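PDB 3WAJ: transmembrane oligosaccharyl transferase from Archaeoglobus fulgidus, which is a large membrane protein of the STT3 family, with an N-terminal bundle of transmembrane helices of the GT-C type joined to a soluble C-terminal region. Local coordinates for residues 232-237 with 319-324; 295-300 with 304-309; 712-717 with 765-770. All blocks are in the same frame, centred on the assembly; numbering follows the deposited sequence.

Interaction 1 (232-237 with 319-324); sequences AFVLAG and AVIVLT
Phe233 and Val234, in the last turn of helix 221-234, meet Val320 and Ile321 on helix 315-332 through apolar side-chain contacts alone. The two branches of Val320 divide the work. Its CG2 points at the root of Phe233, 3.8 Å from Phe233 CB and nearly as close to CD1. The methyl approaches the ring obliquely beside its attachment; the two side chains cross at about a right angle. Its CG1, anti to the backbone N (chi1 172°), reaches instead for Val234, where the CG1 methyls of Val234 and Val320 stand 3.9 Å apart. Val234 CG1 is shared: Ile321 also touches it, with the end of its chain, CD1, at 3.9 Å from Val234 CG1. The backbones stay well apart, Val234 CA and Val320 CA being 7.0 Å from each other, and the buried surface is modest at 157 Å².

No hydrogen bond crosses the contact. Thr324 OG1 donates within its own helix to Ile321 O of the preceding turn, meeting that oxygen from above the carbonyl plane.

The contact is plain helix-end packing in the STT3 N-terminal region. Helix 278-303 lines the same seam: Phe294 sets its ring edge-to-face with that of Phe233 and also touches Val320, as does Ile297. Helix 243-261 adds Arg243 and Ser247 against Phe233, while Phe230, one turn earlier in helix 221-234, extends the packing onto Val320, Ile321 and Thr324.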
loop_
_atom_site.group_PDB
_atom_site.type_symbol
_atom_site.label_atom_id
_atom_site.label_comp_id
_atom_site.label_asym_id
_atom_site.label_seq_id
_atom_site.Cartn_x
_atom_site.Cartn_y
_atom_site.Cartn_z
ATOM N N ALA A 232 3.960 -22.183 -31.153
ATOM C CA ALA A 232 3.135 -23.017 -32.042
ATOM C C ALA A 232 3.654 -23.008 -33.487
ATOM O O ALA A 232 3.389 -23.928 -34.262
ATOM C CB ALA A 232 1.677 -22.594 -31.998
ATOM N N PHE A 233 4.386 -21.960 -33.840
ATOM C CA PHE A 233 4.972 -21.863 -35.167
ATOM C C PHE A 233 6.365 -22.501 -35.228
ATOM O O PHE A 233 6.570 -23.429 -36.009
ATOM C CB PHE A 233 4.962 -20.407 -35.679
ATOM C CG PHE A 233 3.627 -19.969 -36.264
ATOM C CD1 PHE A 233 3.506 -19.681 -37.617
ATOM C CD2 PHE A 233 2.493 -19.853 -35.460
ATOM C CE1 PHE A 233 2.279 -19.279 -38.169
ATOM C CE2 PHE A 233 1.252 -19.453 -36.001
ATOM C CZ PHE A 233 1.146 -19.165 -37.350
ATOM N N VAL A 234 7.314 -22.051 -34.400
ATOM C CA VAL A 234 8.672 -22.620 -34.485
ATOM C C VAL A 234 8.752 -24.084 -34.034
ATOM O O VAL A 234 9.802 -24.712 -34.151
ATOM C CB VAL A 234 9.745 -21.776 -33.762
ATOM C CG1 VAL A 234 9.591 -20.306 -34.118
ATOM C CG2 VAL A 234 9.652 -21.978 -32.267
ATOM N N LEU A 235 7.640 -24.619 -33.534
ATOM C CA LEU A 235 7.554 -26.034 -33.186
ATOM C C LEU A 235 6.455 -26.753 -33.972
ATOM O O LEU A 235 5.964 -27.799 -33.545
ATOM C CB LEU A 235 7.339 -26.211 -31.678
ATOM C CG LEU A 235 8.378 -25.511 -30.804
ATOM C CD1 LEU A 235 8.014 -25.569 -29.325
ATOM C CD2 LEU A 235 9.747 -26.108 -31.034
ATOM N N ALA A 236 6.078 -26.202 -35.127
ATOM C CA ALA A 236 5.035 -26.807 -35.971
ATOM C C ALA A 236 5.347 -28.262 -36.350
ATOM O O ALA A 236 4.454 -29.017 -36.751
ATOM C CB ALA A 236 4.793 -25.971 -37.209
ATOM N N GLY A 237 6.618 -28.636 -36.238
ATOM C CA GLY A 237 7.005 -30.032 -36.294
ATOM C C GLY A 237 6.293 -30.866 -35.238
ATOM O O GLY A 237 5.353 -31.598 -35.559
ATOM N N ALA A 319 11.033 -17.635 -40.861
ATOM C CA ALA A 319 10.293 -16.388 -41.083
ATOM C C ALA A 319 9.784 -15.835 -39.760
ATOM O O ALA A 319 9.698 -14.619 -39.570
ATOM C CB ALA A 319 9.132 -16.616 -42.025
ATOM N N VAL A 320 9.437 -16.741 -38.850
ATOM C CA VAL A 320 8.938 -16.342 -37.546
ATOM C C VAL A 320 10.082 -15.806 -36.683
ATOM O O VAL A 320 9.942 -14.758 -36.054
ATOM C CB VAL A 320 8.171 -17.494 -36.843
ATOM C CG1 VAL A 320 7.828 -17.122 -35.403
ATOM C CG2 VAL A 320 6.900 -17.811 -37.611
ATOM N N ILE A 321 11.203 -16.527 -36.665
ATOM C CA ILE A 321 12.408 -16.080 -35.966
ATOM C C ILE A 321 12.825 -14.681 -36.428
ATOM O O ILE A 321 13.147 -13.802 -35.615
ATOM C CB ILE A 321 13.578 -17.032 -36.214
ATOM C CG1 ILE A 321 13.269 -18.425 -35.657
ATOM C CG2 ILE A 321 14.846 -16.469 -35.603
ATOM C CD1 ILE A 321 13.004 -18.432 -34.186
ATOM N N VAL A 322 12.801 -14.487 -37.742
ATOM C CA VAL A 322 13.189 -13.224 -38.345
ATOM C C VAL A 322 12.189 -12.135 -38.003
ATOM O O VAL A 322 12.576 -11.033 -37.613
ATOM C CB VAL A 322 13.316 -13.362 -39.868
ATOM C CG1 VAL A 322 13.165 -12.012 -40.551
ATOM C CG2 VAL A 322 14.642 -14.035 -40.226
ATOM N N LEU A 323 10.906 -12.456 -38.149
ATOM C CA LEU A 323 9.825 -11.526 -37.823
ATOM C C LEU A 323 9.956 -10.965 -36.407
ATOM O O LEU A 323 9.859 -9.756 -36.209
ATOM C CB LEU A 323 8.463 -12.210 -37.985
ATOM C CG LEU A 323 7.210 -11.364 -38.251
ATOM C CD1 LEU A 323 6.230 -11.450 -37.091
ATOM C CD2 LEU A 323 7.552 -9.911 -38.557
ATOM N N THR A 324 10.182 -11.840 -35.430
ATOM C CA THR A 324 10.335 -11.401 -34.044
ATOM C C THR A 324 11.599 -10.565 -33.851
ATOM O O THR A 324 11.584 -9.585 -33.105
ATOM C CB THR A 324 10.347 -12.581 -33.046
ATOM O OG1 THR A 324 11.605 -13.261 -33.116
ATOM C CG2 THR A 324 9.217 -13.549 -33.345
#

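Interaction 2 (295-300 with 304-309)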
loop_
_atom_site.group_PDB
_atom_site.type_symbol
_atom_site.label_atom_id
_atom_site.label_comp_id
_atom_site.label_asym_id
_atom_site.label_seq_id
_atom_site.Cartn_x
_atom_site.Cartn_y
_atom_site.Cartn_z
ATOM N N TYR A 295 -0.676 -15.054 -39.458
ATOM C CA TYR A 295 -1.682 -15.607 -40.347
ATOM C C TYR A 295 -1.121 -15.727 -41.755
ATOM O O TYR A 295 -1.183 -16.798 -42.374
ATOM C CB TYR A 295 -2.918 -14.696 -40.369
ATOM C CG TYR A 295 -4.000 -15.145 -41.333
ATOM C CD1 TYR A 295 -4.619 -16.383 -41.186
ATOM C CD2 TYR A 295 -4.421 -14.322 -42.370
ATOM C CE1 TYR A 295 -5.615 -16.791 -42.054
ATOM C CE2 TYR A 295 -5.425 -14.723 -43.242
ATOM C CZ TYR A 295 -6.011 -15.960 -43.078
ATOM O OH TYR A 295 -7.000 -16.363 -43.947
ATOM N N GLN A 296 -0.580 -14.616 -42.243
ATOM C CA GLN A 296 0.068 -14.564 -43.541
ATOM C C GLN A 296 1.251 -15.544 -43.666
ATOM O O GLN A 296 1.440 -16.174 -44.711
ATOM C CB GLN A 296 0.537 -13.137 -43.826
ATOM C CG GLN A 296 1.139 -12.980 -45.198
ATOM C CD GLN A 296 0.209 -13.456 -46.303
ATOM O OE1 GLN A 296 -0.925 -12.990 -46.427
ATOM N NE2 GLN A 296 0.684 -14.394 -47.106
ATOM N N ILE A 297 2.044 -15.675 -42.608
ATOM C CA ILE A 297 3.152 -16.619 -42.635
ATOM C C ILE A 297 2.613 -18.030 -42.886
ATOM O O ILE A 297 3.131 -18.767 -43.754
ATOM C CB ILE A 297 4.020 -16.536 -41.358
ATOM C CG1 ILE A 297 4.850 -15.250 -41.379
ATOM C CG2 ILE A 297 4.940 -17.725 -41.257
ATOM C CD1 ILE A 297 5.586 -14.961 -40.084
ATOM N N GLU A 298 1.546 -18.390 -42.172
ATOM C CA GLU A 298 0.913 -19.693 -42.379
ATOM C C GLU A 298 0.385 -19.864 -43.827
ATOM O O GLU A 298 0.531 -20.940 -44.431
ATOM C CB GLU A 298 -0.176 -19.949 -41.336
ATOM C CG GLU A 298 -0.682 -21.405 -41.291
ATOM C CD GLU A 298 0.418 -22.442 -41.041
ATOM O OE1 GLU A 298 1.377 -22.135 -40.301
ATOM O OE2 GLU A 298 0.312 -23.581 -41.579
ATOM N N LYS A 299 -0.177 -18.798 -44.395
ATOM C CA LYS A 299 -0.693 -18.867 -45.765
ATOM C C LYS A 299 0.407 -19.198 -46.768
ATOM O O LYS A 299 0.202 -20.027 -47.654
ATOM C CB LYS A 299 -1.436 -17.582 -46.152
ATOM C CG LYS A 299 -2.828 -17.446 -45.496
ATOM C CD LYS A 299 -3.469 -16.070 -45.748
ATOM C CE LYS A 299 -3.701 -15.826 -47.236
ATOM N NZ LYS A 299 -4.224 -14.453 -47.519
ATOM N N TRP A 300 1.570 -18.562 -46.610
ATOM C CA TRP A 300 2.736 -18.824 -47.458
ATOM C C TRP A 300 3.218 -20.252 -47.301
ATOM O O TRP A 300 3.637 -20.900 -48.266
ATOM C CB TRP A 300 3.879 -17.865 -47.112
ATOM C CG TRP A 300 3.643 -16.503 -47.664
ATOM C CD1 TRP A 300 2.908 -16.186 -48.777
ATOM C CD2 TRP A 300 4.122 -15.263 -47.129
ATOM N NE1 TRP A 300 2.912 -14.826 -48.968
ATOM C CE2 TRP A 300 3.647 -14.235 -47.972
ATOM C CE3 TRP A 300 4.897 -14.923 -46.016
ATOM C CZ2 TRP A 300 3.926 -12.886 -47.736
ATOM C CZ3 TRP A 300 5.176 -13.584 -45.784
ATOM C CH2 TRP A 300 4.688 -12.583 -46.636
ATOM N N GLY A 304 2.952 -23.344 -50.263
ATOM C CA GLY A 304 4.160 -23.993 -50.744
ATOM C C GLY A 304 5.250 -22.989 -51.048
ATOM O O GLY A 304 6.261 -23.318 -51.655
ATOM N N PHE A 305 5.049 -21.755 -50.610
ATOM C CA PHE A 305 6.002 -20.700 -50.893
ATOM C C PHE A 305 7.385 -20.987 -50.311
ATOM O O PHE A 305 8.394 -20.853 -51.006
ATOM C CB PHE A 305 5.478 -19.353 -50.397
ATOM C CG PHE A 305 6.510 -18.275 -50.413
ATOM C CD1 PHE A 305 6.932 -17.721 -51.614
ATOM C CD2 PHE A 305 7.080 -17.827 -49.231
ATOM C CE1 PHE A 305 7.894 -16.729 -51.632
ATOM C CE2 PHE A 305 8.040 -16.838 -49.240
ATOM C CZ PHE A 305 8.447 -16.285 -50.444
ATOM N N PHE A 306 7.446 -21.371 -49.041
ATOM C CA PHE A 306 8.743 -21.690 -48.456
ATOM C C PHE A 306 9.352 -22.886 -49.182
ATOM O O PHE A 306 10.562 -22.963 -49.342
ATOM C CB PHE A 306 8.647 -21.929 -46.940
ATOM C CG PHE A 306 8.125 -20.738 -46.173
ATOM C CD1 PHE A 306 8.852 -19.550 -46.118
ATOM C CD2 PHE A 306 6.901 -20.798 -45.521
ATOM C CE1 PHE A 306 8.363 -18.440 -45.430
ATOM C CE2 PHE A 306 6.404 -19.691 -44.822
ATOM C CZ PHE A 306 7.141 -18.510 -44.781
ATOM N N GLU A 307 8.502 -23.801 -49.641
ATOM C CA GLU A 307 8.951 -24.954 -50.416
ATOM C C GLU A 307 9.653 -24.518 -51.704
ATOM O O GLU A 307 10.767 -24.955 -51.979
ATOM C CB GLU A 307 7.768 -25.872 -50.755
ATOM C CG GLU A 307 8.142 -27.325 -51.020
ATOM C CD GLU A 307 8.353 -28.110 -49.737
ATOM O OE1 GLU A 307 7.622 -27.842 -48.754
ATOM O OE2 GLU A 307 9.248 -28.988 -49.712
ATOM N N ARG A 308 8.998 -23.651 -52.478
ATOM C CA ARG A 308 9.530 -23.174 -53.758
ATOM C C ARG A 308 10.839 -22.396 -53.618
ATOM O O ARG A 308 11.731 -22.523 -54.460
ATOM C CB ARG A 308 8.489 -22.327 -54.512
ATOM C CG ARG A 308 9.073 -21.564 -55.707
ATOM C CD ARG A 308 8.027 -20.823 -56.544
ATOM N NE ARG A 308 7.383 -19.723 -55.823
ATOM C CZ ARG A 308 7.875 -18.492 -55.715
ATOM N NH1 ARG A 308 9.038 -18.186 -56.268
ATOM N NH2 ARG A 308 7.206 -17.560 -55.044
ATOM N N VAL A 309 10.964 -21.597 -52.561
ATOM C CA VAL A 309 12.193 -20.837 -52.355
ATOM C C VAL A 309 13.290 -21.697 -51.727
ATOM O O VAL A 309 14.365 -21.193 -51.399
ATOM C CB VAL A 309 11.965 -19.573 -51.509
ATOM C CG1 VAL A 309 10.858 -18.740 -52.118
ATOM C CG2 VAL A 309 11.643 -19.933 -50.050
#
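Trp300 and Phe305 lie side by side and point the same way, one from the last turns of helix 278-303, the other from the short helix 305-308. Their rings are neither stacked nor set edge to face: the five-membered ring of Trp300 and the Phe305 ring are inclined at 47°, with centroids 5.0 Å apart. The touching is done near the roots, Trp300 CB resting 3.8 Å from Phe305 CD2. Phe305 has its CG anti to the backbone N (chi1 169°), which carries the ring back along the indole.

Phe306 comes to Trp300 by another route. Its CE2 lies 3.9 Å from Trp300 CB, again at an oblique angle, while the ring edge is turned to the backbone of the preceding turn, with Phe306 CE2 3.6 Å from Ile297 O. Beyond it, Ile297 CG2 stands near Phe306 CZ. One face of the Phe306 ring is covered near its rim by Phe305 CD2. Met316 and Ala319 of helix 315-332 also pack on Phe306.

The backbone between the two helices forms a Schellman motif. Gly304, at positive phi, ends the long helix and is also the N-cap of the next. Trp300 O accepts from Phe305 N at 2.9 Å, almost in line with the carbonyl, and more weakly from Gly304 N. One carbonyl at the C-terminal end of helix 278-303 is therefore satisfied by two backbone amides at the bend between the helices, one bond good and one weak, while the side chains meet by apolar contact.

Interaction 3 (712-717 with 765-770); sequences VNLNNE and IAPSGY
In Glu717 the CG lies anti to the carbonyl carbon (chi1 -59°), and the chain then runs extended to bring its carboxylate to the backbone of Ile765. There Ile765 N donates to Glu717 OE2 at 2.9 Å, a nearly straight bond with an N-H...O angle of 169°. The amide meets that oxygen from well above the carboxylate plane, 61° out of it. The same oxygen also lies against the Ile765 side chain, with Glu717 OE2 3.5 Å from Ile765 CB, and the two side chains cross at about a right angle.

A second link runs through water. Water 1 donates to Leu714 O at 2.6 Å and to Ile765 O at 3.1 Å, bridging two carbonyls that cannot bond to each other. Leu714 O also faces a methyl, Ala766 CB, at 3.7 Å. Farther along, Leu714 CD2 sits 4.1 Å from Pro767 CG, the leucine crossing the proline ring roughly at a right angle.

Residues 713-716 form a type I beta turn closed by Asn716 N to Asn713 O. Asn716 then N-caps helix 717-732, its OD1 receiving Gln719 N, so Glu717 stands in the first turn of that helix. On the other segment, Val745, Tyr749 and Thr752 of helix 740-755 pack on Ile765, and Lys748 NZ bonds to Ala766 O.

Chemically, the contact joins the loop and first helical residue of 712-717 to the loop 765-770 through one side-chain-to-backbone bond, one water bridge and a small apolar contact: a carboxylate holds one amide, and a water satisfies two carbonyls.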
loop_
_atom_site.group_PDB
_atom_site.type_symbol
_atom_site.label_atom_id
_atom_site.label_comp_id
_atom_site.label_asym_id
_atom_site.label_seq_id
_atom_site.Cartn_x
_atom_site.Cartn_y
_atom_site.Cartn_z
ATOM N N VAL A 712 -2.113 0.736 36.565
ATOM C CA VAL A 712 -0.942 1.591 36.614
ATOM C C VAL A 712 -1.410 3.023 36.562
ATOM O O VAL A 712 -2.271 3.368 35.751
ATOM C CB VAL A 712 0.026 1.298 35.443
ATOM C CG1 VAL A 712 1.056 2.422 35.284
ATOM C CG2 VAL A 712 0.705 -0.066 35.631
ATOM N N ASN A 713 -0.882 3.857 37.452
ATOM C CA ASN A 713 -1.153 5.282 37.372
ATOM C C ASN A 713 -0.193 5.931 36.359
ATOM O O ASN A 713 1.018 6.017 36.594
ATOM C CB ASN A 713 -0.999 5.925 38.739
ATOM C CG ASN A 713 -1.286 7.413 38.717
ATOM O OD1 ASN A 713 -1.935 7.917 37.801
ATOM N ND2 ASN A 713 -0.801 8.125 39.725
ATOM N N LEU A 714 -0.733 6.400 35.241
ATOM C CA LEU A 714 0.103 6.910 34.162
ATOM C C LEU A 714 0.818 8.202 34.542
ATOM O O LEU A 714 1.694 8.664 33.819
ATOM C CB LEU A 714 -0.714 7.083 32.880
ATOM C CG LEU A 714 -1.437 5.814 32.427
ATOM C CD1 LEU A 714 -2.181 6.065 31.131
ATOM C CD2 LEU A 714 -0.457 4.650 32.283
ATOM N N ASN A 715 0.450 8.771 35.689
ATOM C CA ASN A 715 1.093 9.986 36.196
ATOM C C ASN A 715 2.272 9.682 37.108
ATOM O O ASN A 715 3.031 10.582 37.495
ATOM C CB ASN A 715 0.079 10.862 36.932
ATOM C CG ASN A 715 -0.718 11.712 35.996
ATOM O OD1 ASN A 715 -0.174 12.273 35.045
ATOM N ND2 ASN A 715 -2.021 11.805 36.241
ATOM N N ASN A 716 2.409 8.404 37.446
ATOM C CA ASN A 716 3.512 7.913 38.249
ATOM C C ASN A 716 4.624 7.368 37.350
ATOM O O ASN A 716 4.530 6.245 36.832
ATOM C CB ASN A 716 2.991 6.805 39.153
ATOM C CG ASN A 716 3.999 6.371 40.191
ATOM O OD1 ASN A 716 5.208 6.290 39.931
ATOM N ND2 ASN A 716 3.499 6.078 41.386
ATOM N N GLU A 717 5.679 8.157 37.175
ATOM C CA GLU A 717 6.792 7.786 36.314
ATOM C C GLU A 717 7.455 6.476 36.725
ATOM O O GLU A 717 7.839 5.668 35.866
ATOM C CB GLU A 717 7.821 8.931 36.235
ATOM C CG GLU A 717 7.245 10.238 35.707
ATOM C CD GLU A 717 8.310 11.281 35.372
ATOM O OE1 GLU A 717 8.184 12.423 35.849
ATOM O OE2 GLU A 717 9.250 10.979 34.608
ATOM N N ILE A 765 8.304 10.542 31.884
ATOM C CA ILE A 765 8.336 9.133 31.509
ATOM C C ILE A 765 6.912 8.581 31.615
ATOM O O ILE A 765 6.439 8.254 32.701
ATOM C CB ILE A 765 9.367 8.356 32.351
ATOM C CG1 ILE A 765 10.752 8.942 32.076
ATOM C CG2 ILE A 765 9.327 6.858 32.017
ATOM C CD1 ILE A 765 11.861 8.254 32.790
ATOM N N ALA A 766 6.231 8.527 30.469
ATOM C CA ALA A 766 4.805 8.201 30.385
ATOM C C ALA A 766 4.406 7.946 28.942
ATOM O O ALA A 766 5.012 8.509 28.024
ATOM C CB ALA A 766 3.969 9.336 30.952
ATOM N N PRO A 767 3.367 7.115 28.733
ATOM C CA PRO A 767 2.931 6.915 27.353
ATOM C C PRO A 767 2.092 8.119 26.913
ATOM O O PRO A 767 1.960 9.064 27.680
ATOM C CB PRO A 767 2.073 5.645 27.437
ATOM C CG PRO A 767 1.474 5.682 28.813
ATOM C CD PRO A 767 2.565 6.328 29.696
ATOM N N SER A 768 1.544 8.087 25.702
ATOM C CA SER A 768 0.846 9.241 25.138
ATOM C C SER A 768 -0.038 8.733 24.004
ATOM O O SER A 768 -0.042 7.527 23.694
ATOM C CB SER A 768 1.849 10.251 24.601
ATOM O OG SER A 768 2.458 9.751 23.408
ATOM N N GLY A 769 -0.777 9.641 23.375
ATOM C CA GLY A 769 -1.700 9.239 22.327
ATOM C C GLY A 769 -0.993 8.606 21.136
ATOM O O GLY A 769 0.079 9.076 20.690
ATOM N N TYR A 770 -1.608 7.547 20.612
ATOM C CA TYR A 770 -1.133 6.868 19.401
ATOM C C TYR A 770 -0.993 7.861 18.241
ATOM O O TYR A 770 0.016 7.866 17.529
ATOM C CB TYR A 770 -2.128 5.773 19.016
ATOM C CG TYR A 770 -1.614 4.733 18.042
ATOM C CD1 TYR A 770 -1.418 3.422 18.446
ATOM C CD2 TYR A 770 -1.364 5.046 16.702
ATOM C CE1 TYR A 770 -0.975 2.453 17.555
ATOM C CE2 TYR A 770 -0.912 4.080 15.810
ATOM C CZ TYR A 770 -0.717 2.790 16.251
ATOM O OH TYR A 770 -0.267 1.824 15.393
HETATM O O HOH W 1 4.103 9.275 34.477
#

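How the interactions relate
Interactions 1 and 2 form one neighbourhood, their centres 12 Å apart in the STT3 N-terminal region. Segments 295-300 and 304-309 both fall within the stretch of chain between 232-237 and 319-324, and after helix 305-308 the next helix in the chain is 315-332. The two contacts touch, Phe233 CE1 lying 3.7 Å from Glu298 OE1, and helices 278-303 and 305-308 both pack on the early turns of helix 315-332. Interaction 3 comes later in the chain and on the opposite side of its centre, with centres about 73 and 83 Å away, beside helices 717-732 and 740-755. The contacts thus lie in two widely separated parts of the protein, the helical N-terminal region and the C-terminal region.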